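Tryptophanyl-tRNA synthetase (Thermus thermophilus, PDB 2EL7) probably catalyses the ATP-dependent attachment of tryptophan to its cognate tRNA, working as a homodimeric class I aminoacyl-tRNA synthetase. Local coordinates at residues A[63-77]-A[285-299]. Numbering follows the deposited sequence.
Sequences FEAALVNIAAGLDPE and IRERAEALKKDPDYV
Ala71 and Val299 each act as a knob in a hole of the facing segment, and this knobs-into-holes packing joins a helix of the class I catalytic domain to the junction of helix 267-294 and helix 296-324. Where small residues face one another, helices can come close: the axes of 63-72 and 285-294 approach to 8.2 Å, running broadly antiparallel, with an angle of 140° between their directions. The methyl of Ala71 fits among Ile285, Arg288, Ala289 and Leu292, with its CB 3.9 Å from Ala289 CB. Leu67 lies alongside Leu292, pointing the other way, with its CG 3.8 Å from Leu292 CB, and Leu292 CD1 reaches on to Ile70 CG2. In the second hole, lined by Phe63, Ala66, Leu67 and Ile70, Val299 CG1 rests 3.7 Å from Ala66 CB. With CG anti to the backbone N (chi1 168°), the Phe63 ring reaches across to Val299 and to Pro296, just past the break at Asp295.

The solvent side is looser and polar. Exposed Arg288 runs extended past Ala71, and its NH2 gives only a weak, bent bond (126°) to Ala71 O, near the Schellman turn that ends helix 63-72 at Gly73. Beyond that turn, Asp75 OD2 closes an Asx turn by accepting from Glu77 N, while a water bridges the same oxygen to Tyr298 OH. Pro76 sets its ring crosswise to the Tyr298 side chain, its CD against the hydroxyl. Glu77 bends at its second side-chain torsion, bringing its carboxylate to the ring edge, where Tyr298 OH donates to the anti lone pair of Glu77 OE1 at 2.6 Å.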
loop_
_atom_site.group_PDB
_atom_site.type_symbol
_atom_site.label_atom_id
_atom_site.label_comp_id
_atom_site.label_asym_id
_atom_site.label_seq_id
_atom_site.Cartn_x
_atom_site.Cartn_y
_atom_site.Cartn_z
ATOM N N PHE A 63 15.789 -0.303 16.444
ATOM C CA PHE A 63 16.869 -1.195 16.842
ATOM C C PHE A 63 16.826 -1.457 18.348
ATOM O O PHE A 63 17.114 -2.571 18.791
ATOM C CB PHE A 63 18.218 -0.582 16.446
ATOM C CG PHE A 63 19.396 -1.269 17.066
ATOM C CD1 PHE A 63 19.919 -2.412 16.498
ATOM C CD2 PHE A 63 19.919 -0.812 18.275
ATOM C CE1 PHE A 63 20.944 -3.100 17.130
ATOM C CE2 PHE A 63 20.936 -1.488 18.910
ATOM C CZ PHE A 63 21.450 -2.639 18.335
ATOM N N GLU A 64 16.486 -0.424 19.130
ATOM C CA GLU A 64 16.398 -0.554 20.584
ATOM C C GLU A 64 15.209 -1.429 20.942
ATOM O O GLU A 64 15.267 -2.166 21.911
ATOM C CB GLU A 64 16.268 0.820 21.259
ATOM C CG GLU A 64 17.557 1.631 21.281
ATOM C CD GLU A 64 17.372 3.058 21.813
ATOM O OE1 GLU A 64 16.212 3.478 22.045
ATOM O OE2 GLU A 64 18.394 3.771 21.992
ATOM N N ALA A 65 14.131 -1.340 20.160
ATOM C CA ALA A 65 12.938 -2.163 20.376
ATOM C C ALA A 65 13.348 -3.627 20.337
ATOM O O ALA A 65 12.913 -4.431 21.159
ATOM C CB ALA A 65 11.889 -1.895 19.296
ATOM N N ALA A 66 14.187 -3.976 19.372
ATOM C CA ALA A 66 14.652 -5.346 19.266
ATOM C C ALA A 66 15.550 -5.684 20.445
ATOM O O ALA A 66 15.400 -6.725 21.084
ATOM C CB ALA A 66 15.419 -5.558 17.951
ATOM N N LEU A 67 16.492 -4.802 20.732
ATOM C CA LEU A 67 17.414 -5.054 21.820
ATOM C C LEU A 67 16.705 -5.269 23.140
ATOM O O LEU A 67 16.921 -6.275 23.808
ATOM C CB LEU A 67 18.424 -3.904 21.958
ATOM C CG LEU A 67 19.526 -4.051 23.029
ATOM C CD1 LEU A 67 20.668 -3.129 22.661
ATOM C CD2 LEU A 67 18.984 -3.721 24.447
ATOM N N VAL A 68 15.848 -4.338 23.516
ATOM C CA VAL A 68 15.187 -4.480 24.800
ATOM C C VAL A 68 14.241 -5.676 24.906
ATOM O O VAL A 68 14.185 -6.328 25.950
ATOM C CB VAL A 68 14.453 -3.184 25.207
ATOM C CG1 VAL A 68 13.859 -3.366 26.598
ATOM C CG2 VAL A 68 15.438 -2.009 25.224
ATOM N N ASN A 69 13.510 -5.978 23.847
ATOM C CA ASN A 69 12.622 -7.124 23.902
ATOM C C ASN A 69 13.415 -8.416 23.939
ATOM O O ASN A 69 12.992 -9.392 24.551
ATOM C CB ASN A 69 11.646 -7.104 22.738
ATOM C CG ASN A 69 10.473 -6.202 23.012
ATOM O OD1 ASN A 69 9.619 -6.536 23.805
ATOM N ND2 ASN A 69 10.455 -5.037 22.387
ATOM N N ILE A 70 14.570 -8.435 23.291
ATOM C CA ILE A 70 15.401 -9.618 23.367
ATOM C C ILE A 70 15.934 -9.671 24.810
ATOM O O ILE A 70 16.000 -10.744 25.405
ATOM C CB ILE A 70 16.567 -9.548 22.384
ATOM C CG1 ILE A 70 16.026 -9.678 20.959
ATOM C CG2 ILE A 70 17.587 -10.651 22.692
ATOM C CD1 ILE A 70 17.073 -9.450 19.871
ATOM N N ALA A 71 16.298 -8.519 25.379
ATOM C CA ALA A 71 16.801 -8.522 26.763
ATOM C C ALA A 71 15.721 -9.011 27.726
ATOM O O ALA A 71 16.015 -9.747 28.662
ATOM C CB ALA A 71 17.279 -7.122 27.189
ATOM N N ALA A 72 14.478 -8.589 27.483
ATOM C CA ALA A 72 13.335 -8.981 28.309
ATOM C C ALA A 72 12.984 -10.467 28.179
ATOM O O ALA A 72 12.253 -10.989 29.022
ATOM C CB ALA A 72 12.093 -8.110 27.970
ATOM N N GLY A 73 13.477 -11.142 27.127
ATOM C CA GLY A 73 13.202 -12.566 26.985
ATOM C C GLY A 73 12.916 -13.157 25.621
ATOM O O GLY A 73 12.903 -14.384 25.505
ATOM N N LEU A 74 12.653 -12.336 24.598
ATOM C CA LEU A 74 12.393 -12.865 23.260
ATOM C C LEU A 74 13.723 -13.407 22.781
ATOM O O LEU A 74 14.671 -12.642 22.623
ATOM C CB LEU A 74 11.883 -11.760 22.329
ATOM C CG LEU A 74 10.434 -11.335 22.619
ATOM C CD1 LEU A 74 9.891 -10.614 21.407
ATOM C CD2 LEU A 74 9.539 -12.561 22.895
ATOM N N ASP A 75 13.801 -14.720 22.561
ATOM C CA ASP A 75 15.052 -15.382 22.188
ATOM C C ASP A 75 15.225 -15.743 20.712
ATOM O O ASP A 75 14.613 -16.683 20.202
ATOM C CB ASP A 75 15.193 -16.616 23.081
ATOM C CG ASP A 75 16.506 -17.351 22.907
ATOM O OD1 ASP A 75 16.671 -18.360 23.634
ATOM O OD2 ASP A 75 17.355 -16.949 22.068
ATOM N N PRO A 76 16.107 -15.015 20.012
ATOM C CA PRO A 76 16.395 -15.209 18.584
ATOM C C PRO A 76 16.938 -16.580 18.230
ATOM O O PRO A 76 17.017 -16.912 17.060
ATOM C CB PRO A 76 17.394 -14.103 18.270
ATOM C CG PRO A 76 17.195 -13.096 19.410
ATOM C CD PRO A 76 16.994 -13.986 20.581
ATOM N N GLU A 77 17.325 -17.370 19.234
ATOM C CA GLU A 77 17.815 -18.729 18.981
ATOM C C GLU A 77 16.630 -19.679 18.886
ATOM O O GLU A 77 16.775 -20.811 18.433
ATOM C CB GLU A 77 18.726 -19.232 20.115
ATOM C CG GLU A 77 19.984 -18.401 20.341
ATOM C CD GLU A 77 20.718 -18.120 19.052
ATOM O OE1 GLU A 77 21.177 -16.967 18.884
ATOM O OE2 GLU A 77 20.822 -19.051 18.213
ATOM N N ILE A 285 17.552 -9.142 33.039
ATOM C CA ILE A 285 17.157 -8.402 31.856
ATOM C C ILE A 285 18.216 -7.352 31.562
ATOM O O ILE A 285 18.649 -7.185 30.415
ATOM C CB ILE A 285 15.788 -7.716 32.073
ATOM C CG1 ILE A 285 14.727 -8.793 32.370
ATOM C CG2 ILE A 285 15.423 -6.861 30.874
ATOM C CD1 ILE A 285 13.357 -8.246 32.725
ATOM N N ARG A 286 18.646 -6.666 32.616
ATOM C CA ARG A 286 19.649 -5.605 32.509
ATOM C C ARG A 286 21.014 -6.113 32.084
ATOM O O ARG A 286 21.705 -5.479 31.281
ATOM C CB ARG A 286 19.790 -4.892 33.841
ATOM C CG ARG A 286 18.519 -4.321 34.359
ATOM C CD ARG A 286 18.850 -3.398 35.517
ATOM N NE ARG A 286 17.785 -2.444 35.660
ATOM C CZ ARG A 286 17.957 -1.197 36.031
ATOM N NH1 ARG A 286 16.906 -0.402 36.115
ATOM N NH2 ARG A 286 19.163 -0.753 36.325
ATOM N N GLU A 287 21.421 -7.247 32.646
ATOM C CA GLU A 287 22.701 -7.830 32.269
ATOM C C GLU A 287 22.623 -8.154 30.776
ATOM O O GLU A 287 23.561 -7.825 30.044
ATOM C CB GLU A 287 23.002 -9.077 33.099
ATOM C CG GLU A 287 23.811 -8.766 34.354
ATOM C CD GLU A 287 23.609 -9.767 35.493
ATOM O OE1 GLU A 287 23.317 -10.956 35.213
ATOM O OE2 GLU A 287 23.755 -9.352 36.671
ATOM N N ARG A 288 21.511 -8.752 30.312
ATOM C CA ARG A 288 21.379 -9.047 28.879
ATOM C C ARG A 288 21.442 -7.754 28.063
ATOM O O ARG A 288 22.180 -7.663 27.083
ATOM C CB ARG A 288 20.068 -9.752 28.540
ATOM C CG ARG A 288 19.965 -11.223 28.905
ATOM C CD ARG A 288 18.687 -11.857 28.295
ATOM N NE ARG A 288 18.200 -12.976 29.098
ATOM C CZ ARG A 288 17.434 -12.865 30.186
ATOM N NH1 ARG A 288 17.061 -13.951 30.850
ATOM N NH2 ARG A 288 17.014 -11.682 30.601
ATOM N N ALA A 289 20.669 -6.752 28.462
ATOM C CA ALA A 289 20.687 -5.478 27.738
ATOM C C ALA A 289 22.118 -4.953 27.592
ATOM O O ALA A 289 22.507 -4.488 26.528
ATOM C CB ALA A 289 19.818 -4.441 28.448
ATOM N N GLU A 290 22.898 -5.039 28.661
ATOM C CA GLU A 290 24.289 -4.575 28.632
ATOM C C GLU A 290 25.153 -5.402 27.660
ATOM O O GLU A 290 26.016 -4.872 26.956
ATOM C CB GLU A 290 24.887 -4.628 30.047
ATOM C CG GLU A 290 26.205 -3.897 30.167
ATOM C CD GLU A 290 26.269 -2.636 29.277
ATOM O OE1 GLU A 290 26.941 -2.680 28.204
ATOM O OE2 GLU A 290 25.639 -1.607 29.649
ATOM N N ALA A 291 24.916 -6.701 27.625
ATOM C CA ALA A 291 25.662 -7.565 26.727
ATOM C C ALA A 291 25.251 -7.274 25.275
ATOM O O ALA A 291 26.102 -7.230 24.380
ATOM C CB ALA A 291 25.404 -9.048 27.080
ATOM N N LEU A 292 23.958 -7.069 25.032
ATOM C CA LEU A 292 23.528 -6.782 23.671
ATOM C C LEU A 292 24.027 -5.399 23.272
ATOM O O LEU A 292 24.447 -5.191 22.150
ATOM C CB LEU A 292 22.007 -6.865 23.554
ATOM C CG LEU A 292 21.471 -8.261 23.891
ATOM C CD1 LEU A 292 19.984 -8.198 24.217
ATOM C CD2 LEU A 292 21.747 -9.208 22.721
ATOM N N LYS A 293 23.998 -4.457 24.203
ATOM C CA LYS A 293 24.478 -3.118 23.901
ATOM C C LYS A 293 25.957 -3.151 23.450
ATOM O O LYS A 293 26.343 -2.386 22.561
ATOM C CB LYS A 293 24.297 -2.204 25.114
ATOM C CG LYS A 293 24.608 -0.738 24.831
ATOM C CD LYS A 293 24.422 0.150 26.077
ATOM C CE LYS A 293 25.080 1.546 25.914
ATOM N NZ LYS A 293 25.004 2.364 27.173
ATOM N N LYS A 294 26.775 -4.035 24.034
ATOM C CA LYS A 294 28.187 -4.142 23.628
ATOM C C LYS A 294 28.357 -4.904 22.307
ATOM O O LYS A 294 29.374 -4.764 21.637
ATOM C CB LYS A 294 29.025 -4.897 24.665
ATOM C CG LYS A 294 29.642 -4.059 25.766
ATOM C CD LYS A 294 30.498 -4.962 26.660
ATOM C CE LYS A 294 31.053 -4.228 27.879
ATOM N NZ LYS A 294 30.007 -3.986 28.928
ATOM N N ASP A 295 27.367 -5.722 21.956
ATOM C CA ASP A 295 27.415 -6.556 20.753
ATOM C C ASP A 295 26.160 -6.348 19.896
ATOM O O ASP A 295 25.333 -7.239 19.762
ATOM C CB ASP A 295 27.524 -8.021 21.190
ATOM C CG ASP A 295 27.665 -8.979 20.042
ATOM O OD1 ASP A 295 27.571 -10.211 20.283
ATOM O OD2 ASP A 295 27.889 -8.527 18.900
ATOM N N PRO A 296 25.988 -5.149 19.323
ATOM C CA PRO A 296 24.794 -4.933 18.497
ATOM C C PRO A 296 24.736 -5.797 17.212
ATOM O O PRO A 296 23.700 -5.861 16.555
ATOM C CB PRO A 296 24.833 -3.423 18.217
ATOM C CG PRO A 296 26.338 -3.078 18.297
ATOM C CD PRO A 296 26.754 -3.898 19.512
ATOM N N ASP A 297 25.833 -6.464 16.847
ATOM C CA ASP A 297 25.809 -7.327 15.656
ATOM C C ASP A 297 24.853 -8.490 15.908
ATOM O O ASP A 297 24.203 -8.980 14.991
ATOM C CB ASP A 297 27.189 -7.906 15.340
ATOM C CG ASP A 297 28.148 -6.886 14.747
ATOM O OD1 ASP A 297 27.781 -5.700 14.593
ATOM O OD2 ASP A 297 29.292 -7.291 14.435
ATOM N N TYR A 298 24.786 -8.944 17.156
ATOM C CA TYR A 298 23.894 -10.043 17.513
ATOM C C TYR A 298 22.445 -9.646 17.211
ATOM O O TYR A 298 21.677 -10.440 16.689
ATOM C CB TYR A 298 24.011 -10.366 19.006
ATOM C CG TYR A 298 23.190 -11.559 19.428
ATOM C CD1 TYR A 298 23.596 -12.855 19.113
ATOM C CD2 TYR A 298 21.959 -11.386 20.055
ATOM C CE1 TYR A 298 22.782 -13.956 19.401
ATOM C CE2 TYR A 298 21.137 -12.468 20.348
ATOM C CZ TYR A 298 21.548 -13.756 20.020
ATOM O OH TYR A 298 20.720 -14.835 20.310
ATOM N N VAL A 299 22.075 -8.412 17.546
ATOM C CA VAL A 299 20.714 -7.967 17.327
ATOM C C VAL A 299 20.422 -7.824 15.859
ATOM O O VAL A 299 19.407 -8.321 15.379
ATOM C CB VAL A 299 20.468 -6.641 18.029
ATOM C CG1 VAL A 299 19.037 -6.160 17.777
ATOM C CG2 VAL A 299 20.763 -6.811 19.519
HETATM O O HOH W 1 19.674 -15.203 23.058
#